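Local coordinates for protein alkaline phosphatase (Antarctic bacterium, PDB 2IUC) that probably hydrolyses phosphate monoesters at alkaline pH, as a dimeric metalloenzyme of the alkaline phosphatase family that binds zinc and magnesium, at residues A[257-262]-A[302-307]; A[308-313]-A[329-334]. All blocks are in the same frame, centred on the assembly; numbering follows the deposited sequence.

Overall arrangement
The two contacts follow one another along the chain, contact 1 closing before contact 2 opens. From strand 249-255 of the large central sheet the chain enters helix 258-263, runs through the long helix 267-291 and returns to the sheet as strand 294-299. Contact 1 closes this loop by bringing residues 302-307 back against helix 258-263 beside the zinc pair. The chain then leaves the body of the subunit, and contact 2 joins 308-313 to 329-334 at the foot of the excursion that carries strands 311-314 and 322-324. The contacts also meet: Gly305 O probably accepts hydrogen bonds from the amides of Ser333 and Thr334.

Contact 1. Residues A[257-262]-A[302-307]; sequences QIDWGG and HETGGF. With ZN (zinc ion), chain C; ZN (zinc ion), chain D.
Asp259 and Thr304 meet at the two-zinc centre of the alkaline phosphatase fold, where the hydroxyl OG1 of Thr304 donates to Asp259 OD1 over 2.6 Å. The donor reaches the anti side of the carboxylate, 21° out of its plane, leaving both oxygens directed at the metal. Asp259 chelates the chain C zinc almost symmetrically, with OD1 at 2.3 Å and OD2 at 2.4 Å from the ion. CG lies anti to the backbone N (chi1 169°), and this extends the carboxylate from helix 258-263 toward both Thr304 and the zinc. His263 and His337 complete the protein ligands of that ion.

His302 serves the second metal, its NE2 standing 2.1 Å from the chain D zinc, which Asp43, Ser84 and Asp301 also bind. The imidazole presents its edge to the carboxylate: CE1 is 3.4 Å from Asp259 OD1, with the oxygen close to the ring plane. On the other nitrogen, ND1 donates to Glu303 O across 3.1 Å, approaching from above the carbonyl plane while remaining near the plane of the imidazole. With chi1 at -53°, Thr304 keeps OG1 beside its backbone N for the bond to Asp259, while Thr304 CG2, on the far side from N, packs on Gly262 C at 3.7 Å. Beyond it Gly262 O lies against Gly305 CA.

The proton on ND1 leaves the NE2 lone pair for zinc, and the bond to Glu303 O should restrict rotation of the ring. Asp259 OD1 is gripped by both a metal and a hydroxyl; Thr304 is thus a second-shell residue that probably helps to position a first-shell ligand. The ions lie 4.4 Å apart (ZN of chain C to ZN of chain D), and Asp259 and His302, touching at OD1 and CE1, bring a ligand of each together.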
ATOM      1  N   GLN A 257       7.596 -14.465  11.874  1.00 11.40           N
ATOM      2  CA  GLN A 257       9.050 -14.187  11.862  1.00 13.10           C
ATOM      3  C   GLN A 257       9.425 -13.184  10.789  1.00 11.78           C
ATOM      4  O   GLN A 257      10.580 -12.721  10.696  1.00 12.53           O
ATOM      5  CB  GLN A 257       9.837 -15.510  11.718  1.00 11.98           C
ATOM      6  CG  GLN A 257       9.533 -16.405  12.925  1.00 12.47           C
ATOM      7  CD  GLN A 257      10.509 -17.575  12.998  1.00 13.98           C
ATOM      8  OE1 GLN A 257      11.647 -17.427  12.609  1.00 16.54           O
ATOM      9  NE2 GLN A 257      10.073 -18.715  13.550  1.00 10.96           N
ATOM     10  N   ILE A 258       8.430 -12.785   9.981  1.00 11.27           N
ATOM     11  CA  ILE A 258       8.718 -11.686   9.039  1.00  9.84           C
ATOM     12  C   ILE A 258       9.299 -10.447   9.792  1.00  8.97           C
ATOM     13  O   ILE A 258      10.240  -9.750   9.330  1.00 10.56           O
ATOM     14  CB  ILE A 258       7.451 -11.263   8.306  1.00  9.12           C
ATOM     15  CG1 ILE A 258       6.973 -12.454   7.448  1.00  7.50           C
ATOM     16  CG2 ILE A 258       7.767 -10.134   7.307  1.00  6.95           C
ATOM     17  CD1 ILE A 258       5.490 -12.380   7.025  1.00  8.68           C
ATOM     18  N   ASP A 259       8.668 -10.126  10.881  1.00 10.21           N
ATOM     19  CA  ASP A 259       9.091  -8.961  11.698  1.00 10.82           C
ATOM     20  C   ASP A 259      10.518  -9.185  12.238  1.00 11.19           C
ATOM     21  O   ASP A 259      11.333  -8.265  12.432  1.00 11.21           O
ATOM     22  CB  ASP A 259       8.099  -8.904  12.846  1.00 10.40           C
ATOM     23  CG  ASP A 259       8.542  -7.925  13.942  1.00 15.76           C
ATOM     24  OD1 ASP A 259       8.347  -6.719  13.744  1.00 13.23           O
ATOM     25  OD2 ASP A 259       9.037  -8.389  14.997  1.00 18.47           O
ATOM     26  N   TRP A 260      10.865 -10.439  12.521  1.00 14.08           N
ATOM     27  CA  TRP A 260      12.194 -10.656  13.148  1.00 13.85           C
ATOM     28  C   TRP A 260      13.280 -10.435  12.154  1.00 13.09           C
ATOM     29  O   TRP A 260      14.351  -9.982  12.512  1.00 11.89           O
ATOM     30  CB  TRP A 260      12.292 -12.044  13.822  1.00 15.05           C
ATOM     31  CG  TRP A 260      11.159 -12.316  14.866  1.00 17.86           C
ATOM     32  CD1 TRP A 260      10.212 -11.407  15.355  1.00 18.02           C
ATOM     33  CD2 TRP A 260      10.908 -13.561  15.540  1.00 19.20           C
ATOM     34  NE1 TRP A 260       9.408 -12.034  16.284  1.00 20.41           N
ATOM     35  CE2 TRP A 260       9.817 -13.350  16.420  1.00 21.45           C
ATOM     36  CE3 TRP A 260      11.536 -14.829  15.510  1.00 18.81           C
ATOM     37  CZ2 TRP A 260       9.315 -14.375  17.235  1.00 20.50           C
ATOM     38  CZ3 TRP A 260      11.038 -15.855  16.297  1.00 17.48           C
ATOM     39  CH2 TRP A 260       9.970 -15.624  17.174  1.00 20.49           C
ATOM     40  N   GLY A 261      13.010 -10.825  10.884  1.00 13.13           N
ATOM     41  CA  GLY A 261      13.799 -10.446   9.722  1.00 14.37           C
ATOM     42  C   GLY A 261      13.986  -8.941   9.565  1.00 13.61           C
ATOM     43  O   GLY A 261      15.087  -8.470   9.263  1.00 15.56           O
ATOM     44  N   GLY A 262      12.932  -8.173   9.780  1.00 12.48           N
ATOM     45  CA  GLY A 262      12.995  -6.711   9.650  1.00 12.57           C
ATOM     46  C   GLY A 262      13.881  -6.156  10.783  1.00 13.70           C
ATOM     47  O   GLY A 262      14.730  -5.352  10.501  1.00 14.35           O
ATOM     48  N   HIS A 302       1.900  -3.826  11.583  1.00 12.01           N
ATOM     49  CA  HIS A 302       2.701  -2.608  11.381  1.00 13.01           C
ATOM     50  C   HIS A 302       3.844  -3.108  10.463  1.00 13.42           C
ATOM     51  O   HIS A 302       3.960  -4.325  10.181  1.00 13.02           O
ATOM     52  CB  HIS A 302       3.291  -2.080  12.750  1.00  9.73           C
ATOM     53  CG  HIS A 302       4.084  -3.162  13.436  1.00  7.92           C
ATOM     54  ND1 HIS A 302       5.333  -3.545  12.992  1.00 12.29           N
ATOM     55  CD2 HIS A 302       3.760  -4.036  14.407  1.00 12.34           C
ATOM     56  CE1 HIS A 302       5.734  -4.608  13.640  1.00 11.40           C
ATOM     57  NE2 HIS A 302       4.813  -4.914  14.524  1.00 10.03           N
ATOM     58  N   GLU A 303       4.670  -2.170   9.989  1.00 13.08           N
ATOM     59  CA  GLU A 303       5.842  -2.416   9.193  1.00 12.76           C
ATOM     60  C   GLU A 303       7.084  -2.461  10.089  1.00 14.71           C
ATOM     61  O   GLU A 303       7.124  -1.785  11.127  1.00 14.07           O
ATOM     62  CB  GLU A 303       6.023  -1.216   8.255  1.00 13.62           C
ATOM     63  CG  GLU A 303       7.002  -1.516   7.152  1.00 15.86           C
ATOM     64  CD  GLU A 303       8.511  -1.145   7.431  1.00 18.08           C
ATOM     65  OE1 GLU A 303       8.846  -0.390   8.404  1.00 21.55           O
ATOM     66  OE2 GLU A 303       9.340  -1.543   6.576  1.00 20.63           O
ATOM     67  N   THR A 304       8.085  -3.222   9.686  1.00 14.72           N
ATOM     68  CA  THR A 304       9.372  -3.188  10.423  1.00 16.87           C
ATOM     69  C   THR A 304      10.658  -3.049   9.565  1.00 17.39           C
ATOM     70  O   THR A 304      10.863  -3.763   8.537  1.00 17.29           O
ATOM     71  CB  THR A 304       9.588  -4.495  11.189  1.00 15.55           C
ATOM     72  OG1 THR A 304       8.456  -4.751  11.983  1.00 16.71           O
ATOM     73  CG2 THR A 304      10.901  -4.390  12.170  1.00 14.19           C
ATOM     74  N   GLY A 305      11.585  -2.195  10.048  1.00 16.88           N
ATOM     75  CA  GLY A 305      12.880  -2.050   9.369  1.00 15.23           C
ATOM     76  C   GLY A 305      13.042  -0.993   8.276  1.00 15.16           C
ATOM     77  O   GLY A 305      14.181  -0.777   7.834  1.00 13.37           O
ATOM     78  N   GLY A 306      11.965  -0.272   7.887  1.00 12.84           N
ATOM     79  CA  GLY A 306      12.013   0.511   6.623  1.00 13.20           C
ATOM     80  C   GLY A 306      12.566  -0.276   5.444  1.00 14.05           C
ATOM     81  O   GLY A 306      13.364   0.234   4.656  1.00 13.25           O
ATOM     82  N   PHE A 307      12.202  -1.558   5.342  1.00 13.30           N
ATOM     83  CA  PHE A 307      12.671  -2.445   4.238  1.00 13.17           C
ATOM     84  C   PHE A 307      12.260  -1.798   2.914  1.00 13.91           C
ATOM     85  O   PHE A 307      11.080  -1.329   2.788  1.00 14.43           O
ATOM     86  CB  PHE A 307      12.019  -3.849   4.398  1.00 13.17           C
ATOM     87  CG  PHE A 307      12.195  -4.796   3.220  1.00 12.49           C
ATOM     88  CD1 PHE A 307      13.345  -5.601   3.124  1.00 13.89           C
ATOM     89  CD2 PHE A 307      11.177  -4.930   2.260  1.00 12.39           C
ATOM     90  CE1 PHE A 307      13.474  -6.530   2.137  1.00 12.23           C
ATOM     91  CE2 PHE A 307      11.293  -5.822   1.196  1.00 12.77           C
ATOM     92  CZ  PHE A 307      12.500  -6.638   1.098  1.00 12.15           C
TER
HETATM   93 ZN    ZN C1001       8.717  -6.183  15.974  1.00 28.71          ZN
HETATM   94 ZN    ZN D1002       4.466  -6.920  15.165  1.00 18.80          ZN

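Contact 2. Residues A[308-313]-A[329-334]; sequences TLAAKK and GPSFST. Unlike the reference sequence in segment 329-334: Ser331 (reference Thr).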
ATOM      1  N   THR A 308      13.233  -1.706   1.983  1.00 13.60           N
ATOM      2  CA  THR A 308      13.079  -0.984   0.675  1.00 13.28           C
ATOM      3  C   THR A 308      13.642  -1.836  -0.446  1.00 12.98           C
ATOM      4  O   THR A 308      14.770  -2.385  -0.311  1.00 14.39           O
ATOM      5  CB  THR A 308      13.838   0.374   0.790  1.00 14.86           C
ATOM      6  OG1 THR A 308      13.208   1.107   1.851  1.00 15.57           O
ATOM      7  CG2 THR A 308      13.829   1.213  -0.547  1.00 13.19           C
ATOM      8  N   LEU A 309      12.903  -1.976  -1.559  1.00 12.70           N
ATOM      9  CA  LEU A 309      13.463  -2.687  -2.742  1.00 12.50           C
ATOM     10  C   LEU A 309      14.334  -1.700  -3.599  1.00 11.21           C
ATOM     11  O   LEU A 309      13.975  -1.346  -4.708  1.00  9.92           O
ATOM     12  CB  LEU A 309      12.315  -3.393  -3.531  1.00 13.12           C
ATOM     13  CG  LEU A 309      11.471  -4.408  -2.724  1.00 13.34           C
ATOM     14  CD1 LEU A 309      10.213  -4.750  -3.561  1.00 16.87           C
ATOM     15  CD2 LEU A 309      12.250  -5.747  -2.424  1.00 12.43           C
ATOM     16  N   ALA A 310      15.431  -1.187  -2.996  1.00 12.52           N
ATOM     17  CA  ALA A 310      16.309  -0.177  -3.569  1.00 11.92           C
ATOM     18  C   ALA A 310      17.095  -0.807  -4.769  1.00 13.09           C
ATOM     19  O   ALA A 310      17.217  -2.067  -4.849  1.00 13.30           O
ATOM     20  CB  ALA A 310      17.338   0.276  -2.414  1.00 13.05           C
ATOM     21  N   ALA A 311      17.669   0.027  -5.626  1.00 12.98           N
ATOM     22  CA  ALA A 311      18.500  -0.452  -6.738  1.00 15.19           C
ATOM     23  C   ALA A 311      19.758  -1.027  -6.112  1.00 18.14           C
ATOM     24  O   ALA A 311      20.226  -0.492  -5.095  1.00 15.54           O
ATOM     25  CB  ALA A 311      18.872   0.707  -7.637  1.00 16.16           C
ATOM     26  N   LYS A 312      20.298  -2.067  -6.754  1.00 20.39           N
ATOM     27  CA  LYS A 312      21.568  -2.631  -6.366  1.00 24.89           C
ATOM     28  C   LYS A 312      22.668  -1.556  -6.280  1.00 27.04           C
ATOM     29  O   LYS A 312      22.744  -0.674  -7.126  1.00 25.98           O
ATOM     30  CB  LYS A 312      21.926  -3.733  -7.364  1.00 25.81           C
ATOM     31  CG  LYS A 312      23.286  -4.386  -7.164  1.00 31.47           C
ATOM     32  CD  LYS A 312      23.260  -5.823  -7.743  1.00 39.78           C
ATOM     33  CE  LYS A 312      24.367  -6.119  -8.780  1.00 43.41           C
ATOM     34  NZ  LYS A 312      25.783  -5.901  -8.366  1.00 44.82           N
ATOM     35  N   LYS A 313      23.516  -1.612  -5.255  1.00 29.55           N
ATOM     36  CA  LYS A 313      24.557  -0.594  -5.116  1.00 33.44           C
ATOM     37  C   LYS A 313      25.918  -1.130  -5.617  1.00 35.20           C
ATOM     38  O   LYS A 313      26.338  -2.243  -5.258  1.00 34.23           O
ATOM     39  CB  LYS A 313      24.638  -0.112  -3.668  1.00 33.35           C
ATOM     40  CG  LYS A 313      24.949   1.371  -3.557  1.00 35.88           C
ATOM     41  CD  LYS A 313      25.040   1.931  -2.081  1.00 36.37           C
ATOM     42  CE  LYS A 313      26.174   1.280  -1.225  1.00 43.27           C
ATOM     43  NZ  LYS A 313      25.642   0.143  -0.357  1.00 44.15           N
ATOM     44  N   GLY A 329      18.625  -4.398  -4.684  1.00 18.06           N
ATOM     45  CA  GLY A 329      19.451  -4.690  -3.503  1.00 19.26           C
ATOM     46  C   GLY A 329      18.699  -4.188  -2.246  1.00 19.01           C
ATOM     47  O   GLY A 329      18.636  -2.970  -2.010  1.00 20.02           O
ATOM     48  N   PRO A 330      17.982  -5.090  -1.540  1.00 19.56           N
ATOM     49  CA  PRO A 330      17.134  -4.720  -0.380  1.00 19.50           C
ATOM     50  C   PRO A 330      17.908  -3.997   0.722  1.00 20.30           C
ATOM     51  O   PRO A 330      19.026  -4.403   1.061  1.00 20.72           O
ATOM     52  CB  PRO A 330      16.560  -6.053   0.099  1.00 18.21           C
ATOM     53  CG  PRO A 330      16.539  -6.921  -1.106  1.00 19.68           C
ATOM     54  CD  PRO A 330      17.798  -6.514  -1.915  1.00 19.50           C
ATOM     55  N   SER A 331      17.341  -2.916   1.241  1.00 18.33           N
ATOM     56  CA  SER A 331      18.042  -2.103   2.265  1.00 18.16           C
ATOM     57  C   SER A 331      17.056  -1.765   3.384  1.00 16.29           C
ATOM     58  O   SER A 331      15.900  -2.042   3.248  1.00 17.00           O
ATOM     59  CB  SER A 331      18.686  -0.795   1.635  1.00 19.50           C
ATOM     60  OG  SER A 331      17.636   0.113   1.191  1.00 21.64           O
ATOM     61  N   PHE A 332      17.543  -1.261   4.523  1.00 15.08           N
ATOM     62  CA  PHE A 332      16.719  -0.987   5.675  1.00 16.54           C
ATOM     63  C   PHE A 332      17.181   0.320   6.239  1.00 17.03           C
ATOM     64  O   PHE A 332      18.334   0.709   6.048  1.00 19.10           O
ATOM     65  CB  PHE A 332      16.908  -2.047   6.792  1.00 14.58           C
ATOM     66  CG  PHE A 332      16.511  -3.461   6.408  1.00 15.05           C
ATOM     67  CD1 PHE A 332      15.247  -4.031   6.813  1.00 10.35           C
ATOM     68  CD2 PHE A 332      17.400  -4.252   5.702  1.00 14.44           C
ATOM     69  CE1 PHE A 332      14.927  -5.422   6.475  1.00 12.21           C
ATOM     70  CE2 PHE A 332      17.072  -5.621   5.353  1.00 12.00           C
ATOM     71  CZ  PHE A 332      15.872  -6.183   5.775  1.00 12.59           C
ATOM     72  N   SER A 333      16.316   0.995   6.960  1.00 17.10           N
ATOM     73  CA  SER A 333      16.764   2.210   7.582  1.00 18.63           C
ATOM     74  C   SER A 333      16.632   2.220   9.085  1.00 19.29           C
ATOM     75  O   SER A 333      17.023   3.203   9.744  1.00 21.01           O
ATOM     76  CB  SER A 333      16.032   3.386   6.962  1.00 17.31           C
ATOM     77  OG  SER A 333      14.682   3.274   7.244  1.00 19.88           O
ATOM     78  N   THR A 334      16.033   1.187   9.649  1.00 18.00           N
ATOM     79  CA  THR A 334      15.746   1.197  11.078  1.00 17.26           C
ATOM     80  C   THR A 334      15.726  -0.214  11.585  1.00 17.00           C
ATOM     81  O   THR A 334      15.605  -1.150  10.811  1.00 17.66           O
ATOM     82  CB  THR A 334      14.439   1.967  11.463  1.00 16.00           C
ATOM     83  OG1 THR A 334      14.249   1.854  12.855  1.00 16.50           O
ATOM     84  CG2 THR A 334      13.082   1.447  10.745  1.00 16.43           C
TER
HETATM   85  O   HOH W   1      20.815  -1.546  -2.548  1.00 19.52           O
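A single antiparallel bridge, followed by an inverse gamma turn, forms the foot of the excursion that carries the two-stranded sheet 311-314/322-324. Thr308 and Ser331 are its hydrogen-bonded pair: Thr308 N donates to Ser331 O at 3.0 Å, and Ser331 N returns a bond of 3.0 Å to Thr308 O. The bridge stays single; directly after it the chain bends at Leu309, the centre of the turn, where Ala310 N makes a weak bond back to Thr308 O. That carbonyl oxygen is thus met by two amides and, in addition, by a CA-H contact from Pro330 CA at 3.3 Å.

At the last residue of the turn, Ala310 O accepts from Gly329 N over 2.7 Å, a further tie between the segments.

The side chains meet on one flank of the paired backbones. Ser331 holds OG between its own N and carbonyl carbon (chi1 67°), which places the hydroxyl 3.6 Å from Ala310 CB and 3.8 Å from Thr308 CB. These are van der Waals contacts; the polar partner of Ser331 OG is a polar side chain of a neighbouring subunit. Thr308 OG1 bonds to Gly306 O and, weakly, to a polar side chain of a neighbouring subunit.

The residues flanking the bridge pack on both chains of the assembly. Leu309 packs on helix 47-55 and on an apolar side chain of a neighbouring subunit, whereas Pro330 leans on Phe307 and on Ala267 of helix 267-291. The site therefore joins the excursion both to its own subunit and to a neighbouring subunit. At its outer end one water donates to Ala311 O at 2.8 Å and to Gly329 O at 2.7 Å, spanning the two backbones.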